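PDB 6LJ9: cysteine protease S273R, which probably cleaves the viral polyproteins pp220 and pp62 into core-shell proteins as a SUMO-1-type cysteine protease and also counters host innate immune defences. Local coordinates for residues A59-Q63 / K64-L68; S192-G195 / P196-R199; F238-R241 / A242-N246. All coordinates share one frame; numbering follows the deposited sequence.

Contact 1: residues A59-Q63 / K64-L68; sequences AYAQQ and KGLDL
K64 lies back across Y60 at the C-terminal end of helix 55-64, one helical turn after it. Its CB starts 3.8 Å from Y60 O, the carbonyl to which K64 N donates a backbone bond. With chi1 at -58°, CG turns back beside the backbone N and comes over one face of the phenol ring, 4.2 Å from the centroid and 27° off the ring normal, a CH-pi contact. The bend at chi2 then sends the extended remainder of the chain obliquely across the ring; CE passes 3.6 Å from Y60 OH, and NZ then turns away from the ring plane beside the hydroxyl. A long aliphatic stem suits this place because it covers an aromatic face and still delivers its ammonium group to the surface. The Y60 ring also meets F36 in an edge-to-face (T-shaped) contact.

G65 then leaves the helix with positive phi, a conformation that glycine adopts easily. The turn brings L66 N to A61 O at 2.9 Å, five residues back and nearly straight at 167°; G65 N adds a weak bond to the same oxygen. On the buried side, the small A61 CB leaves room for two leucines: L66 CB packs at 4.0 Å and L68 CD1 at 3.6 Å. L66 also rests on helix 27-32, while D67 caps helix 68-75 through a weak bond to K70 N. The chemistry implies a glycine C-terminal turn in which A61 O is held mainly by L66 N, with G65 N adding little, apolar carbon turned inward and the charged tip of K64 outward.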
ATOM      1  N   ALA B  59       2.274 -37.714  11.572  1.00 37.13           N
ATOM      2  CA  ALA B  59       1.394 -38.779  12.043  1.00 37.39           C
ATOM      3  C   ALA B  59       0.572 -38.325  13.242  1.00 50.52           C
ATOM      4  O   ALA B  59      -0.624 -38.625  13.331  1.00 52.63           O
ATOM      5  CB  ALA B  59       2.213 -40.021  12.387  1.00 35.71           C
ATOM      6  N   TYR B  60       1.197 -37.600  14.174  1.00 49.68           N
ATOM      7  CA  TYR B  60       0.464 -37.090  15.330  1.00 41.95           C
ATOM      8  C   TYR B  60      -0.582 -36.067  14.907  1.00 50.30           C
ATOM      9  O   TYR B  60      -1.667 -35.996  15.499  1.00 51.70           O
ATOM     10  CB  TYR B  60       1.437 -36.482  16.341  1.00 32.92           C
ATOM     11  CG  TYR B  60       0.788 -36.030  17.631  1.00 44.01           C
ATOM     12  CD1 TYR B  60       0.611 -36.913  18.688  1.00 42.52           C
ATOM     13  CD2 TYR B  60       0.358 -34.719  17.795  1.00 48.59           C
ATOM     14  CE1 TYR B  60       0.019 -36.506  19.870  1.00 44.02           C
ATOM     15  CE2 TYR B  60      -0.235 -34.302  18.973  1.00 51.08           C
ATOM     16  CZ  TYR B  60      -0.401 -35.200  20.007  1.00 49.51           C
ATOM     17  OH  TYR B  60      -0.989 -34.790  21.182  1.00 54.98           O
ATOM     18  N   ALA B  61      -0.276 -35.265  13.885  1.00 52.39           N
ATOM     19  CA  ALA B  61      -1.246 -34.291  13.397  1.00 48.26           C
ATOM     20  C   ALA B  61      -2.427 -34.977  12.722  1.00 49.06           C
ATOM     21  O   ALA B  61      -3.571 -34.527  12.853  1.00 47.58           O
ATOM     22  CB  ALA B  61      -0.574 -33.315  12.434  1.00 39.79           C
ATOM     23  N   GLN B  62      -2.168 -36.064  11.991  1.00 55.40           N
ATOM     24  CA  GLN B  62      -3.259 -36.823  11.388  1.00 63.20           C
ATOM     25  C   GLN B  62      -4.151 -37.438  12.458  1.00 59.00           C
ATOM     26  O   GLN B  62      -5.367 -37.557  12.271  1.00 51.12           O
ATOM     27  CB  GLN B  62      -2.700 -37.903  10.463  1.00 72.65           C
ATOM     28  CG  GLN B  62      -3.763 -38.731   9.754  1.00 87.96           C
ATOM     29  CD  GLN B  62      -4.639 -37.899   8.838  1.00106.71           C
ATOM     30  OE1 GLN B  62      -4.185 -36.923   8.241  1.00110.10           O
ATOM     31  NE2 GLN B  62      -5.907 -38.279   8.725  1.00109.68           N
ATOM     32  N   GLN B  63      -3.562 -37.833  13.589  1.00 57.98           N
ATOM     33  CA  GLN B  63      -4.356 -38.352  14.697  1.00 55.99           C
ATOM     34  C   GLN B  63      -5.302 -37.287  15.237  1.00 51.30           C
ATOM     35  O   GLN B  63      -6.500 -37.536  15.418  1.00 58.29           O
ATOM     36  CB  GLN B  63      -3.439 -38.864  15.810  1.00 53.08           C
ATOM     37  CG  GLN B  63      -3.247 -40.370  15.828  1.00 60.31           C
ATOM     38  CD  GLN B  63      -3.002 -40.900  17.228  1.00 66.90           C
ATOM     39  OE1 GLN B  63      -3.059 -40.151  18.204  1.00 48.77           O
ATOM     40  NE2 GLN B  63      -2.732 -42.195  17.334  1.00 75.29           N
ATOM     41  N   LYS B  64      -4.783 -36.088  15.491  1.00 48.40           N
ATOM     42  CA  LYS B  64      -5.546 -35.016  16.116  1.00 48.65           C
ATOM     43  C   LYS B  64      -6.317 -34.161  15.118  1.00 40.81           C
ATOM     44  O   LYS B  64      -7.046 -33.256  15.537  1.00 47.77           O
ATOM     45  CB  LYS B  64      -4.613 -34.128  16.946  1.00 48.76           C
ATOM     46  CG  LYS B  64      -3.852 -34.875  18.031  1.00 50.34           C
ATOM     47  CD  LYS B  64      -4.802 -35.579  18.986  1.00 53.54           C
ATOM     48  CE  LYS B  64      -4.047 -36.292  20.096  1.00 58.04           C
ATOM     49  NZ  LYS B  64      -4.970 -37.000  21.027  1.00 60.70           N
ATOM     50  N   GLY B  65      -6.178 -34.417  13.822  1.00 49.61           N
ATOM     51  CA  GLY B  65      -6.931 -33.669  12.833  1.00 37.64           C
ATOM     52  C   GLY B  65      -6.422 -32.269  12.582  1.00 41.77           C
ATOM     53  O   GLY B  65      -7.222 -31.351  12.357  1.00 49.75           O
ATOM     54  N   LEU B  66      -5.108 -32.076  12.614  1.00 46.19           N
ATOM     55  CA  LEU B  66      -4.495 -30.776  12.379  1.00 50.79           C
ATOM     56  C   LEU B  66      -4.020 -30.696  10.935  1.00 58.30           C
ATOM     57  O   LEU B  66      -3.305 -31.586  10.460  1.00 71.90           O
ATOM     58  CB  LEU B  66      -3.322 -30.547  13.333  1.00 49.29           C
ATOM     59  CG  LEU B  66      -3.571 -30.838  14.813  1.00 61.40           C
ATOM     60  CD1 LEU B  66      -2.290 -30.640  15.602  1.00 68.72           C
ATOM     61  CD2 LEU B  66      -4.688 -29.965  15.363  1.00 63.36           C
ATOM     62  N   ASP B  67      -4.418 -29.632  10.241  1.00 57.94           N
ATOM     63  CA  ASP B  67      -4.027 -29.418   8.849  1.00 58.79           C
ATOM     64  C   ASP B  67      -2.679 -28.709   8.843  1.00 58.64           C
ATOM     65  O   ASP B  67      -2.595 -27.481   8.867  1.00 43.92           O
ATOM     66  CB  ASP B  67      -5.093 -28.623   8.103  1.00 57.28           C
ATOM     67  CG  ASP B  67      -4.870 -28.608   6.603  1.00 72.87           C
ATOM     68  OD1 ASP B  67      -3.880 -29.209   6.139  1.00 74.52           O
ATOM     69  OD2 ASP B  67      -5.691 -27.998   5.886  1.00 82.42           O
ATOM     70  N   LEU B  68      -1.603 -29.500   8.812  1.00 53.99           N
ATOM     71  CA  LEU B  68      -0.263 -28.924   8.762  1.00 45.65           C
ATOM     72  C   LEU B  68       0.050 -28.341   7.391  1.00 44.96           C
ATOM     73  O   LEU B  68       0.837 -27.392   7.289  1.00 42.52           O
ATOM     74  CB  LEU B  68       0.784 -29.974   9.133  1.00 43.70           C
ATOM     75  CG  LEU B  68       0.774 -30.497  10.569  1.00 39.54           C
ATOM     76  CD1 LEU B  68       1.997 -31.365  10.828  1.00 40.63           C
ATOM     77  CD2 LEU B  68       0.707 -29.346  11.559  1.00 41.54           C
TER

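Contact 2: residues S192-G195 / P196-R199; sequences SPPG and PVIR
I198 turns its CG1 back beside its own backbone N (chi1 -64°), and a second bend at chi2 (-68°) swings CD1 onto the ring of P193, 3.9 Å from P193 CG. V197, with chi1 at 176°, divides its two methyls between two prolines: CG1 meets P193 CB at 3.9 Å and CG2 lies against P194 CD at 3.7 Å. The branched chains thus pack against the rigid rings that lead into helix 195-208, each meeting its ring at a slant.

P194 holds the N-cap position. Its carbonyl takes the N-H of I198 at 3.1 Å, with the donor lying in the carbonyl plane, and one residue later G195 O takes R199 N at 3.0 Å in a fairly straight bond. The aliphatic part of R199 passes close beside that same oxygen, with CG 3.3 Å from G195 O, before the chain runs out extended to NE. Proline suits position 196 because the first turn of a helix has no preceding turn to receive its N-H groups, so a nitrogen without hydrogen costs nothing there. Glycine at 195 keeps the start of the helix slim beside the R199 guanidinium.

This helix start is largely a surface feature, with V197 as its buried member. P193, P194 and V197 all touch Y185 of strand 181-186, P194 also meets F161, and P196 and R199 lean on loop residues E118, H121 and Y122. The turn therefore ties helix 195-208 to the strand that leads to N187, an inferred active-site residue about 6 Å from P194 between side chains.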
ATOM      1  N   SER B 192      20.791  -7.123 -23.184  1.00 46.35           N
ATOM      2  CA  SER B 192      19.596  -6.440 -23.655  1.00 44.62           C
ATOM      3  C   SER B 192      18.410  -7.406 -23.722  1.00 41.59           C
ATOM      4  O   SER B 192      18.592  -8.622 -23.816  1.00 37.16           O
ATOM      5  CB  SER B 192      19.860  -5.821 -25.028  1.00 47.57           C
ATOM      6  OG  SER B 192      20.924  -4.887 -24.964  1.00 58.56           O
ATOM      7  N   PRO B 193      17.179  -6.882 -23.667  1.00 48.56           N
ATOM      8  CA  PRO B 193      16.017  -7.768 -23.707  1.00 46.36           C
ATOM      9  C   PRO B 193      15.878  -8.414 -25.076  1.00 42.64           C
ATOM     10  O   PRO B 193      16.229  -7.807 -26.099  1.00 35.65           O
ATOM     11  CB  PRO B 193      14.837  -6.819 -23.418  1.00 50.34           C
ATOM     12  CG  PRO B 193      15.438  -5.555 -22.919  1.00 48.86           C
ATOM     13  CD  PRO B 193      16.794  -5.469 -23.524  1.00 42.04           C
ATOM     14  N   PRO B 194      15.380  -9.646 -25.134  1.00 44.14           N
ATOM     15  CA  PRO B 194      15.083 -10.250 -26.437  1.00 44.66           C
ATOM     16  C   PRO B 194      13.982  -9.484 -27.154  1.00 56.46           C
ATOM     17  O   PRO B 194      13.190  -8.759 -26.545  1.00 64.69           O
ATOM     18  CB  PRO B 194      14.634 -11.673 -26.080  1.00 39.83           C
ATOM     19  CG  PRO B 194      15.206 -11.924 -24.720  1.00 44.12           C
ATOM     20  CD  PRO B 194      15.179 -10.594 -24.028  1.00 47.12           C
ATOM     21  N   GLY B 195      13.950  -9.649 -28.474  1.00 55.57           N
ATOM     22  CA  GLY B 195      12.957  -9.027 -29.321  1.00 49.12           C
ATOM     23  C   GLY B 195      11.529  -9.173 -28.828  1.00 58.88           C
ATOM     24  O   GLY B 195      10.795  -8.188 -28.706  1.00 55.12           O
ATOM     25  N   PRO B 196      11.097 -10.410 -28.554  1.00 62.46           N
ATOM     26  CA  PRO B 196       9.737 -10.596 -28.018  1.00 62.26           C
ATOM     27  C   PRO B 196       9.472  -9.817 -26.742  1.00 50.34           C
ATOM     28  O   PRO B 196       8.352  -9.333 -26.543  1.00 43.63           O
ATOM     29  CB  PRO B 196       9.662 -12.112 -27.795  1.00 59.41           C
ATOM     30  CG  PRO B 196      10.585 -12.672 -28.817  1.00 52.00           C
ATOM     31  CD  PRO B 196      11.719 -11.695 -28.929  1.00 59.59           C
ATOM     32  N   VAL B 197      10.469  -9.674 -25.868  1.00 47.50           N
ATOM     33  CA  VAL B 197      10.278  -8.868 -24.666  1.00 46.21           C
ATOM     34  C   VAL B 197      10.059  -7.407 -25.035  1.00 34.61           C
ATOM     35  O   VAL B 197       9.227  -6.717 -24.430  1.00 34.02           O
ATOM     36  CB  VAL B 197      11.471  -9.045 -23.707  1.00 47.07           C
ATOM     37  CG1 VAL B 197      11.328  -8.128 -22.502  1.00 34.24           C
ATOM     38  CG2 VAL B 197      11.577 -10.496 -23.261  1.00 41.74           C
ATOM     39  N   ILE B 198      10.784  -6.917 -26.044  1.00 42.29           N
ATOM     40  CA  ILE B 198      10.619  -5.532 -26.483  1.00 33.97           C
ATOM     41  C   ILE B 198       9.203  -5.297 -26.999  1.00 33.58           C
ATOM     42  O   ILE B 198       8.570  -4.284 -26.676  1.00 43.31           O
ATOM     43  CB  ILE B 198      11.680  -5.180 -27.544  1.00 41.63           C
ATOM     44  CG1 ILE B 198      13.084  -5.241 -26.939  1.00 46.63           C
ATOM     45  CG2 ILE B 198      11.413  -3.803 -28.136  1.00 20.90           C
ATOM     46  CD1 ILE B 198      13.358  -4.163 -25.909  1.00 65.69           C
ATOM     47  N   ARG B 199       8.682  -6.229 -27.802  1.00 44.44           N
ATOM     48  CA  ARG B 199       7.324  -6.078 -28.321  1.00 50.40           C
ATOM     49  C   ARG B 199       6.303  -6.040 -27.191  1.00 43.29           C
ATOM     50  O   ARG B 199       5.345  -5.257 -27.233  1.00 52.77           O
ATOM     51  CB  ARG B 199       6.992  -7.214 -29.288  1.00 59.36           C
ATOM     52  CG  ARG B 199       8.013  -7.432 -30.388  1.00 61.01           C
ATOM     53  CD  ARG B 199       7.710  -8.720 -31.130  1.00 71.16           C
ATOM     54  NE  ARG B 199       8.915  -9.332 -31.678  1.00 86.04           N
ATOM     55  CZ  ARG B 199       9.005 -10.608 -32.033  1.00 96.11           C
ATOM     56  NH1 ARG B 199       7.960 -11.412 -31.890  1.00 96.55           N
ATOM     57  NH2 ARG B 199      10.142 -11.084 -32.522  1.00 98.45           N
TER

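Contact 3: residues F238-R241 / A242-N246; sequences FYIR and ARLDN
The last turns of helix 232-244, the helix that begins at the inferred nucleophile C232, join Y239 to R243 and R241 to D245 before a Schellman motif closes the helix, with N246 at positive phi and V247 N bonded to A242 O. Y239 and R243 run side by side in the same direction: R243 CG sits over one face of the phenol, 4.0 Å from its centroid and 15° off the normal, a CH-pi contact. Bends at chi2 and chi3 then fold R243 along the ring, bringing CD 4.0 Å from Y239 OH.

Both polar tips converge on E184, which accepts from Y239 OH and forms a salt bridge with R243 NH2; D175 is a second acidic partner of that arginine. On the other side of the helix, R241 NE gives D245 OD2 a weak bond of 3.3 Å within a salt bridge, the carboxylate turned 75° from the guanidinium. R241 is also bridged to E16 and lies against W100 in a cation-pi contact, while Y104 OH meets D245 OD1. I240 CG2 and L244 CD1, 4.1 Å apart, suit the apolar side facing F107. The chemistry implies that these buried arginines probably stay charged, each compensated by acids from other parts of the fold.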
ATOM      1  N   PHE B 238      14.714 -10.105  -6.084  1.00 23.44           N
ATOM      2  CA  PHE B 238      15.116  -8.961  -5.272  1.00 22.18           C
ATOM      3  C   PHE B 238      14.779  -7.645  -5.961  1.00 26.51           C
ATOM      4  O   PHE B 238      14.425  -6.665  -5.296  1.00 20.95           O
ATOM      5  CB  PHE B 238      16.611  -9.031  -4.960  1.00 24.27           C
ATOM      6  CG  PHE B 238      17.126  -7.848  -4.188  1.00 28.07           C
ATOM      7  CD1 PHE B 238      16.993  -7.794  -2.811  1.00 27.77           C
ATOM      8  CD2 PHE B 238      17.749  -6.793  -4.837  1.00 30.70           C
ATOM      9  CE1 PHE B 238      17.466  -6.708  -2.095  1.00 27.86           C
ATOM     10  CE2 PHE B 238      18.224  -5.706  -4.126  1.00 25.54           C
ATOM     11  CZ  PHE B 238      18.082  -5.664  -2.754  1.00 28.62           C
ATOM     12  N   TYR B 239      14.899  -7.601  -7.290  1.00 17.15           N
ATOM     13  CA  TYR B 239      14.547  -6.389  -8.023  1.00 25.43           C
ATOM     14  C   TYR B 239      13.080  -6.037  -7.815  1.00 22.51           C
ATOM     15  O   TYR B 239      12.740  -4.881  -7.539  1.00 30.53           O
ATOM     16  CB  TYR B 239      14.855  -6.568  -9.510  1.00  9.04           C
ATOM     17  CG  TYR B 239      14.574  -5.340 -10.350  1.00 21.97           C
ATOM     18  CD1 TYR B 239      15.500  -4.309 -10.436  1.00 18.33           C
ATOM     19  CD2 TYR B 239      13.388  -5.215 -11.063  1.00 15.08           C
ATOM     20  CE1 TYR B 239      15.252  -3.186 -11.203  1.00 18.96           C
ATOM     21  CE2 TYR B 239      13.130  -4.095 -11.834  1.00 18.96           C
ATOM     22  CZ  TYR B 239      14.067  -3.085 -11.900  1.00 25.19           C
ATOM     23  OH  TYR B 239      13.818  -1.968 -12.663  1.00 21.62           O
ATOM     24  N   ILE B 240      12.196  -7.030  -7.935  1.00 23.38           N
ATOM     25  CA  ILE B 240      10.770  -6.785  -7.740  1.00 17.07           C
ATOM     26  C   ILE B 240      10.497  -6.327  -6.313  1.00 20.39           C
ATOM     27  O   ILE B 240       9.733  -5.382  -6.082  1.00 16.07           O
ATOM     28  CB  ILE B 240       9.957  -8.044  -8.095  1.00 15.78           C
ATOM     29  CG1 ILE B 240      10.090  -8.364  -9.587  1.00 17.97           C
ATOM     30  CG2 ILE B 240       8.497  -7.867  -7.696  1.00  9.33           C
ATOM     31  CD1 ILE B 240       9.319  -9.592 -10.026  1.00 28.51           C
ATOM     32  N   ARG B 241      11.126  -6.981  -5.334  1.00 22.10           N
ATOM     33  CA  ARG B 241      10.891  -6.621  -3.938  1.00 15.38           C
ATOM     34  C   ARG B 241      11.431  -5.231  -3.625  1.00 14.05           C
ATOM     35  O   ARG B 241      10.790  -4.459  -2.900  1.00 25.76           O
ATOM     36  CB  ARG B 241      11.517  -7.662  -3.012  1.00 18.84           C
ATOM     37  CG  ARG B 241      11.294  -7.387  -1.533  1.00 29.74           C
ATOM     38  CD  ARG B 241       9.814  -7.230  -1.224  1.00 31.43           C
ATOM     39  NE  ARG B 241       9.571  -6.930   0.183  1.00 35.04           N
ATOM     40  CZ  ARG B 241       9.274  -7.843   1.101  1.00 35.70           C
ATOM     41  NH1 ARG B 241       9.180  -9.122   0.761  1.00 21.30           N
ATOM     42  NH2 ARG B 241       9.067  -7.478   2.359  1.00 25.87           N
ATOM     43  N   ALA B 242      12.607  -4.892  -4.159  1.00 19.71           N
ATOM     44  CA  ALA B 242      13.167  -3.565  -3.922  1.00 12.41           C
ATOM     45  C   ALA B 242      12.302  -2.478  -4.550  1.00 17.64           C
ATOM     46  O   ALA B 242      12.090  -1.421  -3.944  1.00 22.68           O
ATOM     47  CB  ALA B 242      14.595  -3.492  -4.458  1.00 12.44           C
ATOM     48  N   ARG B 243      11.795  -2.716  -5.763  1.00 15.08           N
ATOM     49  CA  ARG B 243      10.908  -1.741  -6.390  1.00 23.95           C
ATOM     50  C   ARG B 243       9.597  -1.622  -5.623  1.00 21.50           C
ATOM     51  O   ARG B 243       9.014  -0.534  -5.537  1.00 21.45           O
ATOM     52  CB  ARG B 243      10.640  -2.123  -7.846  1.00 16.45           C
ATOM     53  CG  ARG B 243      11.882  -2.189  -8.721  1.00 19.28           C
ATOM     54  CD  ARG B 243      12.428  -0.812  -9.056  1.00 19.10           C
ATOM     55  NE  ARG B 243      11.518  -0.051  -9.908  1.00 19.58           N
ATOM     56  CZ  ARG B 243      10.769   0.961  -9.484  1.00 21.69           C
ATOM     57  NH1 ARG B 243      10.824   1.342  -8.216  1.00 27.17           N
ATOM     58  NH2 ARG B 243       9.969   1.596 -10.329  1.00 23.68           N
ATOM     59  N   LEU B 244       9.116  -2.736  -5.059  1.00 16.93           N
ATOM     60  CA  LEU B 244       7.908  -2.694  -4.242  1.00 11.62           C
ATOM     61  C   LEU B 244       8.122  -1.858  -2.988  1.00 20.47           C
ATOM     62  O   LEU B 244       7.221  -1.126  -2.560  1.00 22.74           O
ATOM     63  CB  LEU B 244       7.470  -4.112  -3.876  1.00 18.69           C
ATOM     64  CG  LEU B 244       6.747  -4.920  -4.956  1.00 18.28           C
ATOM     65  CD1 LEU B 244       6.489  -6.341  -4.478  1.00 14.02           C
ATOM     66  CD2 LEU B 244       5.443  -4.242  -5.347  1.00  9.58           C
ATOM     67  N   ASP B 245       9.306  -1.954  -2.382  1.00 23.01           N
ATOM     68  CA  ASP B 245       9.672  -1.117  -1.247  1.00 27.29           C
ATOM     69  C   ASP B 245      10.237   0.231  -1.674  1.00 31.49           C
ATOM     70  O   ASP B 245      10.896   0.900  -0.869  1.00 34.62           O
ATOM     71  CB  ASP B 245      10.668  -1.846  -0.346  1.00 11.61           C
ATOM     72  CG  ASP B 245      10.026  -2.977   0.427  1.00 28.90           C
ATOM     73  OD1 ASP B 245       8.792  -2.932   0.626  1.00 21.96           O
ATOM     74  OD2 ASP B 245      10.750  -3.908   0.833  1.00 33.05           O
ATOM     75  N   ASN B 246       9.998   0.632  -2.924  1.00 37.73           N
ATOM     76  CA  ASN B 246      10.290   1.975  -3.417  1.00 40.36           C
ATOM     77  C   ASN B 246      11.785   2.259  -3.502  1.00 36.13           C
ATOM     78  O   ASN B 246      12.222   3.386  -3.262  1.00 31.62           O
ATOM     79  CB  ASN B 246       9.589   3.043  -2.569  1.00 31.63           C
ATOM     80  CG  ASN B 246       8.111   3.163  -2.893  1.00 52.38           C
ATOM     81  OD1 ASN B 246       7.728   3.846  -3.845  1.00 60.56           O
ATOM     82  ND2 ASN B 246       7.274   2.496  -2.107  1.00 61.70           N
TER

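Along the chain the contacts follow in series: contact 1 ends helix 55-64, contact 2 opens helix 195-208 and contact 3 closes helix 232-244. Contact 1 stands apart in the N-terminal helical region, its centre 49 Å from that of contact 2 and 38 Å from that of contact 3. Contacts 2 and 3, with centres 22 Å apart, share the Ulp1-type catalytic domain and its five-stranded mixed sheet. Both meet strand 181-186, contact 2 through Y185 and contact 3 through E184 and F186, consistent with helices on opposite faces of the sheet. The protease thus pairs a sheet-centred catalytic core with a distant helical extension.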